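Local coordinates for acylneuraminate lyase (Mycoplasma synoviae, PDB 4N4P), which belongs to the dihydrodipicolinate synthetase family of TIM-barrel proteins and assembles from four copies of the chain, at residues V149-K161 with E177-M189. Numbering follows the deposited sequence.
Sequences VSTDQFGKLLEIK and ERLMSKYPDKLFM
Tyr183 reaches across to helix 151-158 and donates a hydrogen bond from its hydroxyl to a main-chain oxygen, OH lying 2.8 Å from Thr151 O. The donor stands above the carbonyl plane, 35° out of it, while the oxygen lies at the ring's edge. Thr151 O also takes a weak helical bond from Gly155 N, so two donors share it. Gly155, lacking a side chain, admits the phenol to the helix surface: its CA is 3.0 Å from Tyr183 OH. Leu158 CD1 sits over the centre of one ring face, a CH-pi contact 3.8 Å from the centroid, and Lys182 CG covers the opposite face near the rim. Further along, Lys186 NZ donates to Leu158 O at 2.9 Å; a bend at chi2 (-72°) directs the otherwise extended chain there, and Val163 O accepts a second bond from the ammonium. Within the TIM barrel, the contact joins two neighbouring outer helices, 151-158 and 173-182, and the start of the parallel strand 187-190; strand 163-168 lies in sequence between the two helices. Deeper in, Leu179 CD2 packs 3.7 Å from Phe154 CD2 and touches Thr151 CG2, while Phe188 CZ meets Leu158 CD1. Asp152 OD1 lies 4.2 Å from Lys182 NZ, opposite charges beyond salt-bridge distance that probably attract weakly. Arg178 touches Thr151 OG1 through its CB; its guanidinium grips Glu177 side-on through NE and NH2, and NH1 pairs with Asp243 of the second subunit. At the N-cap, Ser150 OG accepts from Gln153 N at 2.9 Å.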
ATOM      1  N   VAL A 149      -0.872  11.153   9.053  1.00 35.42           N
ATOM      2  CA  VAL A 149      -1.088  12.039  10.201  1.00 35.24           C
ATOM      3  C   VAL A 149      -2.102  13.131   9.846  1.00 34.54           C
ATOM      4  O   VAL A 149      -2.067  13.693   8.740  1.00 33.99           O
ATOM      5  CB  VAL A 149       0.248  12.647  10.721  1.00 35.12           C
ATOM      6  CG1 VAL A 149       0.019  13.946  11.495  1.00 35.76           C
ATOM      7  CG2 VAL A 149       0.987  11.637  11.605  1.00 36.62           C
ATOM      8  N   SER A 150      -3.001  13.415  10.789  1.00 33.74           N
ATOM      9  CA  SER A 150      -4.070  14.379  10.560  1.00 33.44           C
ATOM     10  C   SER A 150      -3.493  15.788  10.436  1.00 33.03           C
ATOM     11  O   SER A 150      -2.386  16.067  10.923  1.00 32.96           O
ATOM     12  CB  SER A 150      -5.112  14.318  11.683  1.00 33.46           C
ATOM     13  OG  SER A 150      -4.749  15.156  12.760  1.00 32.69           O
ATOM     14  N   THR A 151      -4.246  16.665   9.776  1.00 32.58           N
ATOM     15  CA  THR A 151      -3.887  18.074   9.671  1.00 32.26           C
ATOM     16  C   THR A 151      -3.728  18.708  11.052  1.00 31.97           C
ATOM     17  O   THR A 151      -2.799  19.496  11.280  1.00 31.45           O
ATOM     18  CB  THR A 151      -4.935  18.851   8.853  1.00 32.10           C
ATOM     19  OG1 THR A 151      -5.185  18.147   7.635  1.00 32.15           O
ATOM     20  CG2 THR A 151      -4.433  20.259   8.520  1.00 32.60           C
ATOM     21  N   ASP A 152      -4.629  18.350  11.969  1.00 31.96           N
ATOM     22  CA  ASP A 152      -4.620  18.910  13.320  1.00 31.97           C
ATOM     23  C   ASP A 152      -3.427  18.420  14.137  1.00 31.33           C
ATOM     24  O   ASP A 152      -2.844  19.180  14.918  1.00 31.44           O
ATOM     25  CB  ASP A 152      -5.940  18.615  14.051  1.00 32.81           C
ATOM     26  CG  ASP A 152      -7.112  19.450  13.528  1.00 34.79           C
ATOM     27  OD1 ASP A 152      -6.904  20.419  12.763  1.00 36.13           O
ATOM     28  OD2 ASP A 152      -8.262  19.133  13.897  1.00 38.98           O
ATOM     29  N   GLN A 153      -3.052  17.159  13.940  1.00 29.96           N
ATOM     30  CA  GLN A 153      -1.968  16.545  14.696  1.00 29.05           C
ATOM     31  C   GLN A 153      -0.633  17.152  14.263  1.00 27.24           C
ATOM     32  O   GLN A 153       0.259  17.374  15.082  1.00 26.69           O
ATOM     33  CB  GLN A 153      -1.965  15.045  14.428  1.00 29.83           C
ATOM     34  CG  GLN A 153      -1.559  14.172  15.597  1.00 33.82           C
ATOM     35  CD  GLN A 153      -1.611  12.694  15.235  1.00 37.97           C
ATOM     36  OE1 GLN A 153      -2.375  12.286  14.346  1.00 41.16           O
ATOM     37  NE2 GLN A 153      -0.804  11.886  15.915  1.00 39.21           N
ATOM     38  N   PHE A 154      -0.508  17.438  12.964  1.00 25.11           N
ATOM     39  CA  PHE A 154       0.695  18.056  12.444  1.00 23.31           C
ATOM     40  C   PHE A 154       0.870  19.472  12.993  1.00 22.77           C
ATOM     41  O   PHE A 154       1.990  19.943  13.176  1.00 21.05           O
ATOM     42  CB  PHE A 154       0.675  18.053  10.919  1.00 23.23           C
ATOM     43  CG  PHE A 154       1.976  18.406  10.311  1.00 21.93           C
ATOM     44  CD1 PHE A 154       3.062  17.543  10.414  1.00 18.79           C
ATOM     45  CD2 PHE A 154       2.126  19.596   9.635  1.00 18.92           C
ATOM     46  CE1 PHE A 154       4.282  17.871   9.845  1.00 20.66           C
ATOM     47  CE2 PHE A 154       3.356  19.935   9.046  1.00 18.09           C
ATOM     48  CZ  PHE A 154       4.426  19.070   9.151  1.00 17.42           C
ATOM     49  N   GLY A 155      -0.250  20.129  13.286  1.00 22.43           N
ATOM     50  CA  GLY A 155      -0.236  21.473  13.848  1.00 21.32           C
ATOM     51  C   GLY A 155       0.396  21.544  15.211  1.00 20.57           C
ATOM     52  O   GLY A 155       0.962  22.576  15.579  1.00 21.07           O
ATOM     53  N   LYS A 156       0.312  20.446  15.964  1.00 19.85           N
ATOM     54  CA  LYS A 156       1.011  20.344  17.238  1.00 19.95           C
ATOM     55  C   LYS A 156       2.534  20.434  17.060  1.00 18.58           C
ATOM     56  O   LYS A 156       3.224  21.041  17.882  1.00 18.68           O
ATOM     57  CB  LYS A 156       0.645  19.058  17.970  1.00 20.85           C
ATOM     58  CG  LYS A 156      -0.826  18.986  18.403  1.00 23.91           C
ATOM     59  CD  LYS A 156      -1.152  17.582  18.902  1.00 29.61           C
ATOM     60  CE  LYS A 156      -2.611  17.206  18.611  1.00 32.42           C
ATOM     61  NZ  LYS A 156      -2.714  15.713  18.396  1.00 35.32           N
ATOM     62  N   LEU A 157       3.049  19.842  15.980  1.00 17.19           N
ATOM     63  CA  LEU A 157       4.473  19.962  15.679  1.00 15.57           C
ATOM     64  C   LEU A 157       4.788  21.373  15.228  1.00 14.68           C
ATOM     65  O   LEU A 157       5.812  21.927  15.605  1.00 14.52           O
ATOM     66  CB  LEU A 157       4.925  18.934  14.618  1.00 14.71           C
ATOM     67  CG  LEU A 157       4.779  17.424  14.884  1.00 14.56           C
ATOM     68  CD1 LEU A 157       5.134  16.635  13.589  1.00 15.10           C
ATOM     69  CD2 LEU A 157       5.655  16.968  16.076  1.00 14.82           C
ATOM     70  N   LEU A 158       3.893  21.966  14.430  1.00 14.78           N
ATOM     71  CA  LEU A 158       4.101  23.332  13.910  1.00 15.10           C
ATOM     72  C   LEU A 158       4.149  24.381  15.013  1.00 15.74           C
ATOM     73  O   LEU A 158       4.685  25.472  14.808  1.00 15.40           O
ATOM     74  CB  LEU A 158       2.987  23.704  12.909  1.00 14.19           C
ATOM     75  CG  LEU A 158       3.057  22.967  11.566  1.00 14.16           C
ATOM     76  CD1 LEU A 158       1.797  23.181  10.696  1.00 11.59           C
ATOM     77  CD2 LEU A 158       4.321  23.408  10.826  1.00 13.74           C
ATOM     78  N   GLU A 159       3.575  24.052  16.163  1.00 16.85           N
ATOM     79  CA  GLU A 159       3.480  24.993  17.280  1.00 18.62           C
ATOM     80  C   GLU A 159       4.705  25.004  18.184  1.00 17.65           C
ATOM     81  O   GLU A 159       4.857  25.885  19.029  1.00 16.53           O
ATOM     82  CB  GLU A 159       2.270  24.666  18.129  1.00 19.65           C
ATOM     83  CG  GLU A 159       1.023  25.344  17.644  1.00 24.74           C
ATOM     84  CD  GLU A 159      -0.209  24.755  18.286  1.00 31.64           C
ATOM     85  OE1 GLU A 159      -0.117  24.222  19.429  1.00 33.90           O
ATOM     86  OE2 GLU A 159      -1.271  24.824  17.632  1.00 36.36           O
ATOM     87  N   ILE A 160       5.589  24.035  17.989  1.00 16.69           N
ATOM     88  CA  ILE A 160       6.822  23.947  18.780  1.00 16.07           C
ATOM     89  C   ILE A 160       7.646  25.240  18.675  1.00 15.96           C
ATOM     90  O   ILE A 160       7.699  25.878  17.619  1.00 14.82           O
ATOM     91  CB  ILE A 160       7.625  22.668  18.377  1.00 15.79           C
ATOM     92  CG1 ILE A 160       6.870  21.429  18.871  1.00 16.15           C
ATOM     93  CG2 ILE A 160       9.069  22.716  18.883  1.00 15.05           C
ATOM     94  CD1 ILE A 160       7.316  20.074  18.241  1.00 15.62           C
ATOM     95  N   LYS A 161       8.244  25.657  19.795  1.00 15.88           N
ATOM     96  CA  LYS A 161       9.054  26.860  19.824  1.00 16.43           C
ATOM     97  C   LYS A 161      10.037  26.922  18.641  1.00 15.82           C
ATOM     98  O   LYS A 161      10.720  25.935  18.335  1.00 15.61           O
ATOM     99  CB  LYS A 161       9.812  26.958  21.165  1.00 16.57           C
ATOM    100  CG  LYS A 161      10.650  28.219  21.300  1.00 21.00           C
ATOM    101  CD  LYS A 161      11.446  28.221  22.623  1.00 25.97           C
ATOM    102  CE  LYS A 161      12.000  29.605  22.924  1.00 29.46           C
ATOM    103  NZ  LYS A 161      13.230  29.903  22.144  1.00 32.29           N
ATOM    104  N   GLU A 177      -3.077  21.133   0.522  1.00  7.65           N
ATOM    105  CA  GLU A 177      -4.127  22.140   0.446  1.00  8.49           C
ATOM    106  C   GLU A 177      -4.714  22.355   1.847  1.00  8.61           C
ATOM    107  O   GLU A 177      -4.937  23.489   2.263  1.00  9.26           O
ATOM    108  CB  GLU A 177      -5.213  21.712  -0.552  1.00  8.28           C
ATOM    109  CG  GLU A 177      -6.390  22.682  -0.636  1.00  8.98           C
ATOM    110  CD  GLU A 177      -7.461  22.393   0.415  1.00  9.12           C
ATOM    111  OE1 GLU A 177      -7.673  21.211   0.760  1.00  9.81           O
ATOM    112  OE2 GLU A 177      -8.091  23.348   0.907  1.00  9.30           O
ATOM    113  N   ARG A 178      -4.939  21.258   2.569  1.00  9.21           N
ATOM    114  CA  ARG A 178      -5.492  21.325   3.929  1.00  9.39           C
ATOM    115  C   ARG A 178      -4.572  22.085   4.875  1.00  9.50           C
ATOM    116  O   ARG A 178      -5.058  22.849   5.722  1.00  9.06           O
ATOM    117  CB  ARG A 178      -5.750  19.917   4.485  1.00  8.51           C
ATOM    118  CG  ARG A 178      -6.802  19.079   3.737  1.00  9.80           C
ATOM    119  CD  ARG A 178      -8.250  19.544   4.048  1.00  9.34           C
ATOM    120  NE  ARG A 178      -8.614  20.776   3.344  1.00  8.76           N
ATOM    121  CZ  ARG A 178      -9.670  21.542   3.641  1.00 10.12           C
ATOM    122  NH1 ARG A 178     -10.501  21.196   4.637  1.00 10.98           N
ATOM    123  NH2 ARG A 178      -9.882  22.654   2.954  1.00  5.99           N
ATOM    124  N   LEU A 179      -3.258  21.849   4.771  1.00  9.46           N
ATOM    125  CA  LEU A 179      -2.277  22.579   5.589  1.00  9.09           C
ATOM    126  C   LEU A 179      -2.314  24.070   5.299  1.00  9.48           C
ATOM    127  O   LEU A 179      -2.301  24.893   6.225  1.00  8.29           O
ATOM    128  CB  LEU A 179      -0.858  22.062   5.334  1.00  9.43           C
ATOM    129  CG  LEU A 179      -0.602  20.689   5.942  1.00 10.84           C
ATOM    130  CD1 LEU A 179       0.768  20.096   5.463  1.00 12.76           C
ATOM    131  CD2 LEU A 179      -0.697  20.770   7.480  1.00 12.91           C
ATOM    132  N   MET A 180      -2.382  24.407   4.010  1.00  8.82           N
ATOM    133  CA  MET A 180      -2.399  25.803   3.604  1.00  9.66           C
ATOM    134  C   MET A 180      -3.662  26.490   4.121  1.00  9.94           C
ATOM    135  O   MET A 180      -3.614  27.661   4.507  1.00  9.92           O
ATOM    136  CB  MET A 180      -2.301  25.922   2.078  1.00  9.51           C
ATOM    137  CG  MET A 180      -0.918  25.531   1.530  1.00  9.85           C
ATOM    138  SD  MET A 180       0.454  26.528   2.127  1.00 11.68           S
ATOM    139  CE  MET A 180       0.168  28.034   1.224  1.00 14.83           C
ATOM    140  N   SER A 181      -4.779  25.769   4.122  1.00 10.51           N
ATOM    141  CA  SER A 181      -6.036  26.315   4.626  1.00 11.65           C
ATOM    142  C   SER A 181      -5.934  26.575   6.139  1.00 12.26           C
ATOM    143  O   SER A 181      -6.333  27.643   6.617  1.00 12.56           O
ATOM    144  CB  SER A 181      -7.194  25.353   4.342  1.00 12.38           C
ATOM    145  OG  SER A 181      -8.419  25.939   4.771  1.00 14.04           O
ATOM    146  N   LYS A 182      -5.372  25.617   6.867  1.00 12.67           N
ATOM    147  CA  LYS A 182      -5.405  25.654   8.342  1.00 13.86           C
ATOM    148  C   LYS A 182      -4.324  26.559   8.935  1.00 13.83           C
ATOM    149  O   LYS A 182      -4.525  27.164  10.015  1.00 12.89           O
ATOM    150  CB  LYS A 182      -5.356  24.237   8.919  1.00 14.33           C
ATOM    151  CG  LYS A 182      -5.459  24.142  10.449  1.00 19.34           C
ATOM    152  CD  LYS A 182      -6.917  24.290  10.954  1.00 26.03           C
ATOM    153  CE  LYS A 182      -7.005  23.986  12.456  1.00 30.62           C
ATOM    154  NZ  LYS A 182      -8.344  24.348  13.020  1.00 33.72           N
ATOM    155  N   TYR A 183      -3.195  26.672   8.239  1.00 12.83           N
ATOM    156  CA  TYR A 183      -2.020  27.347   8.811  1.00 14.14           C
ATOM    157  C   TYR A 183      -1.499  28.481   7.917  1.00 14.39           C
ATOM    158  O   TYR A 183      -0.363  28.437   7.451  1.00 14.16           O
ATOM    159  CB  TYR A 183      -0.907  26.320   9.124  1.00 13.45           C
ATOM    160  CG  TYR A 183      -1.386  25.191  10.021  1.00 15.04           C
ATOM    161  CD1 TYR A 183      -1.578  25.392  11.404  1.00 16.52           C
ATOM    162  CD2 TYR A 183      -1.665  23.932   9.492  1.00 15.58           C
ATOM    163  CE1 TYR A 183      -2.050  24.346  12.217  1.00 16.63           C
ATOM    164  CE2 TYR A 183      -2.123  22.896  10.286  1.00 17.51           C
ATOM    165  CZ  TYR A 183      -2.313  23.114  11.649  1.00 17.83           C
ATOM    166  OH  TYR A 183      -2.775  22.069  12.425  1.00 19.06           O
ATOM    167  N   PRO A 184      -2.317  29.518   7.694  1.00 15.00           N
ATOM    168  CA  PRO A 184      -1.908  30.581   6.766  1.00 15.97           C
ATOM    169  C   PRO A 184      -0.679  31.383   7.218  1.00 16.67           C
ATOM    170  O   PRO A 184      -0.007  31.982   6.379  1.00 17.59           O
ATOM    171  CB  PRO A 184      -3.147  31.497   6.711  1.00 16.14           C
ATOM    172  CG  PRO A 184      -3.847  31.250   8.025  1.00 16.48           C
ATOM    173  CD  PRO A 184      -3.640  29.784   8.299  1.00 15.54           C
ATOM    174  N   ASP A 185      -0.373  31.389   8.513  1.00 17.17           N
ATOM    175  CA  ASP A 185       0.820  32.121   8.971  1.00 17.77           C
ATOM    176  C   ASP A 185       2.032  31.225   9.242  1.00 16.07           C
ATOM    177  O   ASP A 185       3.009  31.644   9.880  1.00 15.99           O
ATOM    178  CB  ASP A 185       0.497  33.022  10.176  1.00 19.59           C
ATOM    179  CG  ASP A 185       1.433  34.249  10.272  1.00 23.21           C
ATOM    180  OD1 ASP A 185       1.341  34.961  11.299  1.00 27.21           O
ATOM    181  OD2 ASP A 185       2.248  34.520   9.330  1.00 26.70           O
ATOM    182  N   LYS A 186       1.957  29.977   8.780  1.00 13.72           N
ATOM    183  CA  LYS A 186       3.124  29.127   8.806  1.00 13.13           C
ATOM    184  C   LYS A 186       3.681  29.103   7.382  1.00 12.38           C
ATOM    185  O   LYS A 186       2.938  29.309   6.403  1.00 13.28           O
ATOM    186  CB  LYS A 186       2.819  27.709   9.315  1.00 12.20           C
ATOM    187  CG  LYS A 186       2.417  27.635  10.796  1.00 13.17           C
ATOM    188  CD  LYS A 186       3.607  27.894  11.731  1.00 13.75           C
ATOM    189  CE  LYS A 186       3.116  28.001  13.175  1.00 13.40           C
ATOM    190  NZ  LYS A 186       4.196  28.222  14.182  1.00 13.27           N
ATOM    191  N   LEU A 187       4.989  28.904   7.282  1.00 10.80           N
ATOM    192  CA  LEU A 187       5.668  28.883   6.006  1.00  9.77           C
ATOM    193  C   LEU A 187       5.775  27.445   5.512  1.00  9.27           C
ATOM    194  O   LEU A 187       6.282  26.596   6.216  1.00 10.21           O
ATOM    195  CB  LEU A 187       7.059  29.497   6.130  1.00  9.83           C
ATOM    196  CG  LEU A 187       7.968  29.430   4.888  1.00 11.21           C
ATOM    197  CD1 LEU A 187       7.370  30.274   3.736  1.00 13.49           C
ATOM    198  CD2 LEU A 187       9.328  29.933   5.255  1.00 12.60           C
ATOM    199  N   PHE A 188       5.311  27.178   4.297  1.00  8.31           N
ATOM    200  CA  PHE A 188       5.419  25.831   3.747  1.00  8.52           C
ATOM    201  C   PHE A 188       6.301  25.937   2.520  1.00  8.22           C
ATOM    202  O   PHE A 188       5.931  26.594   1.551  1.00  9.04           O
ATOM    203  CB  PHE A 188       4.020  25.248   3.407  1.00  8.14           C
ATOM    204  CG  PHE A 188       3.208  24.944   4.618  1.00  9.66           C
ATOM    205  CD1 PHE A 188       3.330  23.708   5.259  1.00 11.97           C
ATOM    206  CD2 PHE A 188       2.357  25.900   5.162  1.00 10.57           C
ATOM    207  CE1 PHE A 188       2.600  23.424   6.421  1.00 14.33           C
ATOM    208  CE2 PHE A 188       1.627  25.637   6.317  1.00 12.50           C
ATOM    209  CZ  PHE A 188       1.741  24.395   6.949  1.00 13.76           C
ATOM    210  N   MET A 189       7.478  25.309   2.587  1.00  7.72           N
ATOM    211  CA  MET A 189       8.389  25.242   1.469  1.00  7.91           C
ATOM    212  C   MET A 189       8.017  23.993   0.647  1.00  8.55           C
ATOM    213  O   MET A 189       7.997  22.883   1.184  1.00  9.25           O
ATOM    214  CB  MET A 189       9.838  25.227   1.973  1.00  7.92           C
ATOM    215  CG  MET A 189      10.235  26.536   2.710  1.00  8.72           C
ATOM    216  SD  MET A 189      10.192  28.003   1.654  1.00 11.30           S
ATOM    217  CE  MET A 189      11.695  27.835   0.692  1.00 11.28           C
TER